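Local coordinates for protein putative polyprenyl synthetase (Streptomyces coelicolor, PDB 3NF2) that probably transfers prenyl groups as a magnesium-dependent isoprenyl diphosphate synthase of the FPP/GGPP synthase family, condensing allylic and homoallylic diphosphates into longer isoprenoid chains, at residues Asp4-Leu9 with Arg331-Leu335; Thr240-Arg245 with Glu285-Ala289. All blocks are in the same frame, centred on the assembly; numbering follows the deposited sequence.

Contact 1 of 2, residues Asp4-Leu9 with Arg331-Leu335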
ATOM      1  N   ASP A   4     -18.950  15.618 -28.486  1.00102.22           N
ATOM      2  CA  ASP A   4     -19.332  15.256 -27.090  1.00104.36           C
ATOM      3  C   ASP A   4     -18.295  14.310 -26.494  1.00103.95           C
ATOM      4  O   ASP A   4     -18.303  14.042 -25.287  1.00104.00           O
ATOM      5  CB  ASP A   4     -20.727  14.615 -27.058  1.00104.82           C
ATOM      6  CG  ASP A   4     -21.467  14.861 -25.739  1.00104.09           C
ATOM      7  OD1 ASP A   4     -22.407  15.684 -25.735  1.00 99.13           O
ATOM      8  OD2 ASP A   4     -21.122  14.237 -24.711  1.00103.38           O
ATOM      9  N   VAL A   5     -17.399  13.817 -27.349  1.00102.87           N
ATOM     10  CA  VAL A   5     -16.360  12.864 -26.950  1.00100.36           C
ATOM     11  C   VAL A   5     -15.370  13.496 -25.971  1.00 96.04           C
ATOM     12  O   VAL A   5     -15.162  12.980 -24.876  1.00 92.33           O
ATOM     13  CB  VAL A   5     -15.592  12.296 -28.172  1.00102.18           C
ATOM     14  CG1 VAL A   5     -14.800  11.051 -27.772  1.00 99.36           C
ATOM     15  CG2 VAL A   5     -16.556  11.982 -29.326  1.00105.46           C
ATOM     16  N   THR A   6     -14.782  14.623 -26.368  1.00 94.74           N
ATOM     17  CA  THR A   6     -13.847  15.361 -25.515  1.00 96.07           C
ATOM     18  C   THR A   6     -14.562  16.176 -24.428  1.00 94.80           C
ATOM     19  O   THR A   6     -13.923  16.664 -23.491  1.00 93.78           O
ATOM     20  CB  THR A   6     -12.915  16.280 -26.341  1.00 97.50           C
ATOM     21  OG1 THR A   6     -13.651  16.863 -27.422  1.00100.95           O
ATOM     22  CG2 THR A   6     -11.732  15.490 -26.904  1.00 95.80           C
ATOM     23  N   ALA A   7     -15.882  16.313 -24.560  1.00 91.52           N
ATOM     24  CA  ALA A   7     -16.707  16.978 -23.555  1.00 89.97           C
ATOM     25  C   ALA A   7     -16.815  16.140 -22.283  1.00 88.43           C
ATOM     26  O   ALA A   7     -16.833  16.684 -21.179  1.00 89.37           O
ATOM     27  CB  ALA A   7     -18.091  17.278 -24.111  1.00 89.19           C
ATOM     28  N   LEU A   8     -16.888  14.821 -22.449  1.00 84.56           N
ATOM     29  CA  LEU A   8     -16.955  13.895 -21.318  1.00 83.58           C
ATOM     30  C   LEU A   8     -15.622  13.785 -20.575  1.00 83.82           C
ATOM     31  O   LEU A   8     -15.603  13.702 -19.346  1.00 80.67           O
ATOM     32  CB  LEU A   8     -17.409  12.504 -21.770  1.00 80.84           C
ATOM     33  CG  LEU A   8     -18.836  12.320 -22.283  1.00 77.92           C
ATOM     34  CD1 LEU A   8     -19.030  10.882 -22.722  1.00 73.01           C
ATOM     35  CD2 LEU A   8     -19.864  12.708 -21.227  1.00 77.82           C
ATOM     36  N   LEU A   9     -14.520  13.773 -21.329  1.00 81.90           N
ATOM     37  CA  LEU A   9     -13.174  13.721 -20.752  1.00 82.75           C
ATOM     38  C   LEU A   9     -12.866  14.984 -19.946  1.00 82.32           C
ATOM     39  O   LEU A   9     -12.250  14.908 -18.881  1.00 79.53           O
ATOM     40  CB  LEU A   9     -12.111  13.510 -21.839  1.00 82.49           C
ATOM     41  CG  LEU A   9     -12.142  12.244 -22.706  1.00 84.32           C
ATOM     42  CD1 LEU A   9     -10.981  12.263 -23.689  1.00 89.54           C
ATOM     43  CD2 LEU A   9     -12.115  10.962 -21.876  1.00 84.58           C
ATOM     44  N   ARG A 331     -23.216   7.317 -24.319  1.00 68.14           N
ATOM     45  CA  ARG A 331     -21.991   7.933 -23.826  1.00 68.26           C
ATOM     46  C   ARG A 331     -20.910   6.881 -23.535  1.00 64.52           C
ATOM     47  O   ARG A 331     -19.737   7.082 -23.864  1.00 58.33           O
ATOM     48  CB  ARG A 331     -22.289   8.812 -22.605  1.00 69.74           C
ATOM     49  CG  ARG A 331     -22.768  10.215 -22.971  1.00 76.61           C
ATOM     50  CD  ARG A 331     -23.305  10.977 -21.768  1.00 87.47           C
ATOM     51  NE  ARG A 331     -23.252  12.425 -21.981  1.00 96.93           N
ATOM     52  CZ  ARG A 331     -23.625  13.340 -21.086  1.00 97.46           C
ATOM     53  NH1 ARG A 331     -23.526  14.632 -21.380  1.00 91.90           N
ATOM     54  NH2 ARG A 331     -24.099  12.971 -19.900  1.00 96.69           N
ATOM     55  N   PHE A 332     -21.321   5.753 -22.959  1.00 61.03           N
ATOM     56  CA  PHE A 332     -20.422   4.626 -22.704  1.00 62.93           C
ATOM     57  C   PHE A 332     -19.888   4.008 -24.000  1.00 64.20           C
ATOM     58  O   PHE A 332     -18.723   3.604 -24.076  1.00 68.42           O
ATOM     59  CB  PHE A 332     -21.153   3.555 -21.907  1.00 63.63           C
ATOM     60  CG  PHE A 332     -21.025   3.693 -20.420  1.00 64.54           C
ATOM     61  CD1 PHE A 332     -22.044   4.254 -19.670  1.00 55.85           C
ATOM     62  CD2 PHE A 332     -19.891   3.229 -19.762  1.00 65.85           C
ATOM     63  CE1 PHE A 332     -21.925   4.363 -18.291  1.00 63.80           C
ATOM     64  CE2 PHE A 332     -19.769   3.328 -18.382  1.00 67.45           C
ATOM     65  CZ  PHE A 332     -20.784   3.897 -17.645  1.00 65.13           C
ATOM     66  N   THR A 333     -20.758   3.935 -25.005  1.00 60.80           N
ATOM     67  CA  THR A 333     -20.418   3.452 -26.343  1.00 58.88           C
ATOM     68  C   THR A 333     -19.374   4.337 -27.040  1.00 57.54           C
ATOM     69  O   THR A 333     -18.471   3.826 -27.697  1.00 65.50           O
ATOM     70  CB  THR A 333     -21.710   3.294 -27.196  1.00 62.55           C
ATOM     71  OG1 THR A 333     -22.464   2.167 -26.714  1.00 56.05           O
ATOM     72  CG2 THR A 333     -21.411   3.116 -28.699  1.00 59.35           C
ATOM     73  N   ALA A 334     -19.471   5.649 -26.861  1.00 52.83           N
ATOM     74  CA  ALA A 334     -18.569   6.586 -27.528  1.00 58.13           C
ATOM     75  C   ALA A 334     -17.161   6.618 -26.937  1.00 62.63           C
ATOM     76  O   ALA A 334     -16.192   6.893 -27.653  1.00 67.63           O
ATOM     77  CB  ALA A 334     -19.169   7.986 -27.547  1.00 57.98           C
ATOM     78  N   LEU A 335     -17.049   6.359 -25.634  1.00 64.03           N
ATOM     79  CA  LEU A 335     -15.744   6.239 -24.981  1.00 63.25           C
ATOM     80  C   LEU A 335     -15.005   5.021 -25.513  1.00 63.51           C
ATOM     81  O   LEU A 335     -13.802   5.084 -25.789  1.00 61.37           O
ATOM     82  CB  LEU A 335     -15.894   6.143 -23.463  1.00 62.78           C
ATOM     83  CG  LEU A 335     -16.194   7.457 -22.738  1.00 65.82           C
ATOM     84  CD1 LEU A 335     -16.688   7.183 -21.341  1.00 65.42           C
ATOM     85  CD2 LEU A 335     -14.982   8.386 -22.704  1.00 59.99           C
TER
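In the all-helical isoprenoid synthase fold, this contact brings the start of the first helix, 5-25, against the C-terminal helix 326-339, with Leu8 lying over the side chain of Arg331. The two short axes run almost at right angles (97°) and approach to 10.3 Å, a separation spanned mainly by side chains. Leu8 crosses the arginine at an angle, and both of its methyls touch it. CD1 rests on its aliphatic root, 3.8 Å from Arg331 CG, while CD2 lies over one face of the guanidinium, towards its rim, and comes within 3.5 Å of Arg331 NE. Arg331 offers this long surface because its chain is extended from CG to NE.

Asp4, at the N-terminal end of the modelled chain, approaches the edge of the same guanidinium near its plane. Its OD2 stands 3.9 Å from Arg331 NE, a long salt bridge, and the carboxylate is turned 46° against the guanidinium plane. With Asp4 exposed and the distance long, the pair is best regarded as a loose electrostatic attraction at the border of an apolar contact. Arg331 also has a long, weak ion pair with Glu67 and lies close to Arg11, a like charge that the acidic neighbours may partly offset.

Deeper in, Leu335 CG lies 4.4 Å from Leu8 CD1. Leu335 also touches Leu61, so helix 326-339 packs on helix 57-67 as well as on the start of helix 5-25. Val5 and Leu9 both reach Phe338 further along the C-terminal helix. Leu9 and Leu335 run antiparallel alongside one another, meeting where Leu9 CD2 comes 3.9 Å from Leu335 CD2.

Contact 2 of 2, residues Thr240-Arg245 with Glu285-Ala289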
ATOM      1  N   THR A 240      10.583   6.896 -31.557  1.00 57.12           N
ATOM      2  CA  THR A 240      10.192   5.819 -32.476  1.00 56.00           C
ATOM      3  C   THR A 240      10.449   4.455 -31.819  1.00 56.89           C
ATOM      4  O   THR A 240      11.458   4.276 -31.127  1.00 57.86           O
ATOM      5  CB  THR A 240      10.940   5.880 -33.845  1.00 56.67           C
ATOM      6  OG1 THR A 240      12.357   5.841 -33.634  1.00 64.51           O
ATOM      7  CG2 THR A 240      10.581   7.130 -34.634  1.00 52.30           C
ATOM      8  N   TRP A 241       9.523   3.519 -32.031  1.00 51.08           N
ATOM      9  CA  TRP A 241       9.597   2.145 -31.510  1.00 56.98           C
ATOM     10  C   TRP A 241       9.900   2.099 -30.001  1.00 54.57           C
ATOM     11  O   TRP A 241      10.687   1.260 -29.549  1.00 55.78           O
ATOM     12  CB  TRP A 241      10.616   1.288 -32.305  1.00 56.05           C
ATOM     13  CG  TRP A 241      10.860   1.759 -33.713  1.00 53.32           C
ATOM     14  CD1 TRP A 241      11.907   2.521 -34.146  1.00 56.75           C
ATOM     15  CD2 TRP A 241      10.035   1.524 -34.864  1.00 42.31           C
ATOM     16  NE1 TRP A 241      11.783   2.782 -35.487  1.00 57.42           N
ATOM     17  CE2 TRP A 241      10.642   2.183 -35.956  1.00 45.60           C
ATOM     18  CE3 TRP A 241       8.838   0.827 -35.077  1.00 37.88           C
ATOM     19  CZ2 TRP A 241      10.100   2.161 -37.250  1.00 51.62           C
ATOM     20  CZ3 TRP A 241       8.290   0.812 -36.366  1.00 45.00           C
ATOM     21  CH2 TRP A 241       8.929   1.466 -37.434  1.00 48.74           C
ATOM     22  N   SER A 242       9.265   2.998 -29.242  1.00 53.49           N
ATOM     23  CA  SER A 242       9.610   3.240 -27.829  1.00 52.94           C
ATOM     24  C   SER A 242       9.547   1.983 -26.958  1.00 48.93           C
ATOM     25  O   SER A 242      10.469   1.727 -26.188  1.00 52.37           O
ATOM     26  CB  SER A 242       8.751   4.363 -27.219  1.00 57.01           C
ATOM     27  OG  SER A 242       7.496   3.874 -26.754  1.00 65.46           O
ATOM     28  N   ASP A 243       8.481   1.198 -27.106  1.00 40.36           N
ATOM     29  CA  ASP A 243       8.363  -0.065 -26.384  1.00 45.36           C
ATOM     30  C   ASP A 243       9.452  -1.083 -26.738  1.00 49.73           C
ATOM     31  O   ASP A 243       9.793  -1.938 -25.915  1.00 52.19           O
ATOM     32  CB  ASP A 243       6.999  -0.711 -26.609  1.00 42.76           C
ATOM     33  CG  ASP A 243       5.897  -0.073 -25.789  1.00 51.87           C
ATOM     34  OD1 ASP A 243       6.145   0.944 -25.109  1.00 60.84           O
ATOM     35  OD2 ASP A 243       4.767  -0.601 -25.828  1.00 50.27           O
ATOM     36  N   LEU A 244       9.980  -1.015 -27.959  1.00 50.69           N
ATOM     37  CA  LEU A 244      11.052  -1.935 -28.352  1.00 48.17           C
ATOM     38  C   LEU A 244      12.402  -1.514 -27.777  1.00 44.83           C
ATOM     39  O   LEU A 244      13.250  -2.362 -27.518  1.00 53.40           O
ATOM     40  CB  LEU A 244      11.134  -2.103 -29.873  1.00 40.88           C
ATOM     41  CG  LEU A 244       9.896  -2.625 -30.606  1.00 43.61           C
ATOM     42  CD1 LEU A 244      10.201  -2.848 -32.085  1.00 42.85           C
ATOM     43  CD2 LEU A 244       9.328  -3.896 -29.987  1.00 43.50           C
ATOM     44  N   ARG A 245      12.585  -0.213 -27.572  1.00 45.12           N
ATOM     45  CA  ARG A 245      13.766   0.324 -26.883  1.00 49.12           C
ATOM     46  C   ARG A 245      13.800  -0.070 -25.397  1.00 50.50           C
ATOM     47  O   ARG A 245      14.861  -0.080 -24.778  1.00 51.58           O
ATOM     48  CB  ARG A 245      13.835   1.853 -27.018  1.00 48.30           C
ATOM     49  CG  ARG A 245      14.110   2.356 -28.429  1.00 46.58           C
ATOM     50  CD  ARG A 245      14.033   3.875 -28.535  1.00 47.37           C
ATOM     51  NE  ARG A 245      14.034   4.327 -29.930  1.00 57.89           N
ATOM     52  CZ  ARG A 245      15.110   4.750 -30.594  1.00 61.26           C
ATOM     53  NH1 ARG A 245      16.294   4.788 -29.993  1.00 64.12           N
ATOM     54  NH2 ARG A 245      15.009   5.142 -31.862  1.00 55.46           N
ATOM     55  N   GLU A 285      17.650   3.352 -34.653  1.00 48.79           N
ATOM     56  CA  GLU A 285      16.255   3.332 -35.113  1.00 44.33           C
ATOM     57  C   GLU A 285      15.994   2.166 -36.075  1.00 42.23           C
ATOM     58  O   GLU A 285      15.020   1.417 -35.920  1.00 41.24           O
ATOM     59  CB  GLU A 285      15.927   4.681 -35.774  1.00 43.70           C
ATOM     60  CG  GLU A 285      14.465   4.877 -36.203  1.00 49.49           C
ATOM     61  CD  GLU A 285      14.181   4.370 -37.606  1.00 56.50           C
ATOM     62  OE1 GLU A 285      13.140   3.702 -37.804  1.00 55.41           O
ATOM     63  OE2 GLU A 285      15.008   4.625 -38.506  1.00 66.88           O
ATOM     64  N   GLU A 286      16.893   1.999 -37.044  1.00 44.86           N
ATOM     65  CA  GLU A 286      16.766   0.984 -38.097  1.00 41.18           C
ATOM     66  C   GLU A 286      16.749  -0.435 -37.574  1.00 42.07           C
ATOM     67  O   GLU A 286      16.016  -1.286 -38.102  1.00 45.72           O
ATOM     68  CB  GLU A 286      17.885   1.147 -39.109  1.00 44.52           C
ATOM     69  CG  GLU A 286      17.807   2.459 -39.871  1.00 50.49           C
ATOM     70  CD  GLU A 286      18.614   3.581 -39.259  1.00 55.09           C
ATOM     71  OE1 GLU A 286      18.755   3.652 -38.017  1.00 56.03           O
ATOM     72  OE2 GLU A 286      19.102   4.411 -40.047  1.00 52.61           O
ATOM     73  N   GLU A 287      17.529  -0.682 -36.523  1.00 37.83           N
ATOM     74  CA  GLU A 287      17.525  -1.991 -35.859  1.00 39.48           C
ATOM     75  C   GLU A 287      16.208  -2.232 -35.141  1.00 37.19           C
ATOM     76  O   GLU A 287      15.682  -3.347 -35.156  1.00 46.80           O
ATOM     77  CB  GLU A 287      18.694  -2.108 -34.873  1.00 45.01           C
ATOM     78  CG  GLU A 287      20.075  -2.120 -35.532  1.00 46.69           C
ATOM     79  CD  GLU A 287      21.193  -2.186 -34.512  1.00 57.44           C
ATOM     80  OE1 GLU A 287      21.883  -1.155 -34.328  1.00 46.45           O
ATOM     81  OE2 GLU A 287      21.369  -3.260 -33.882  1.00 56.83           O
ATOM     82  N   PHE A 288      15.664  -1.188 -34.521  1.00 42.89           N
ATOM     83  CA  PHE A 288      14.325  -1.298 -33.915  1.00 44.55           C
ATOM     84  C   PHE A 288      13.222  -1.418 -34.956  1.00 43.91           C
ATOM     85  O   PHE A 288      12.227  -2.118 -34.733  1.00 47.12           O
ATOM     86  CB  PHE A 288      14.054  -0.160 -32.929  1.00 43.06           C
ATOM     87  CG  PHE A 288      14.879  -0.246 -31.669  1.00 46.29           C
ATOM     88  CD1 PHE A 288      14.740  -1.330 -30.801  1.00 46.89           C
ATOM     89  CD2 PHE A 288      15.791   0.753 -31.353  1.00 38.62           C
ATOM     90  CE1 PHE A 288      15.509  -1.417 -29.641  1.00 52.51           C
ATOM     91  CE2 PHE A 288      16.565   0.680 -30.206  1.00 47.95           C
ATOM     92  CZ  PHE A 288      16.424  -0.406 -29.341  1.00 53.81           C
ATOM     93  N   ALA A 289      13.415  -0.757 -36.097  1.00 45.56           N
ATOM     94  CA  ALA A 289      12.520  -0.927 -37.241  1.00 45.22           C
ATOM     95  C   ALA A 289      12.545  -2.368 -37.749  1.00 47.13           C
ATOM     96  O   ALA A 289      11.481  -2.965 -37.945  1.00 47.60           O
ATOM     97  CB  ALA A 289      12.866   0.054 -38.358  1.00 45.13           C
TER
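Trp241 and Phe288 pass one another head to tail where the segment 240-245, which follows helix 203-230 of the isoprenoid synthase fold, meets the start of helix 285-297. The indole lays one face on that helix: Ala289 CA sits 4.0 Å from the centroid of its six-membered ring, 19° off the normal, and Phe288 CB approaches its CD1. At the edge of the indole, Trp241 NE1 donates a hydrogen bond of 2.8 Å to Glu285 OE1, which accepts through its anti lone pair. The carboxylate lies nearly coplanar with the ring (24°), reached by a bend in the Glu285 chain (chi2 -88°).

The phenyl ring of Phe288, buried, receives Arg245 over one face, with Arg245 CG 3.7 Å from the ring centroid in a CH-pi contact. Leu244 CB leans toward the ring from the same side, 3.8 Å from Phe288 CD1. On the far side of the segment, Ser242 OG makes a weak hydrogen bond to Gly228 O and the backbone of Asp243 bonds to Gly228, linking 240-245 to helix 203-230 as well.

The guanidinium of Arg245 is held by its own segment, side-on, and a bound sulfate lies about 6 Å from the side chain. Arg245 NH2 donates to Thr240 OG1 at 3.3 Å, and Arg245 NE gives an almost straight bond of 2.8 Å to Thr240 O, which lies in the guanidinium plane.

Overall arrangement
From the N terminus, helix 5-25 opens contact 1 almost at once, and its partner lies on the last helix, 326-339, so this contact closes a loop of 321 intervening residues spanning nearly the whole modelled chain. Contact 2 is nested inside that loop and is far more local: the chain leaves helix 203-230, passes through 240-245, runs through helices 251-259 and 262-275, and returns at the start of helix 285-297. The centres of contact 1 and contact 2 are about 33 Å apart. Contact 1 and contact 2 do not touch, their nearest atoms being about 19 Å apart. Contact 1 joins the chain's two ends, whereas contact 2 ties the region after helix 203-230 to helix 285-297.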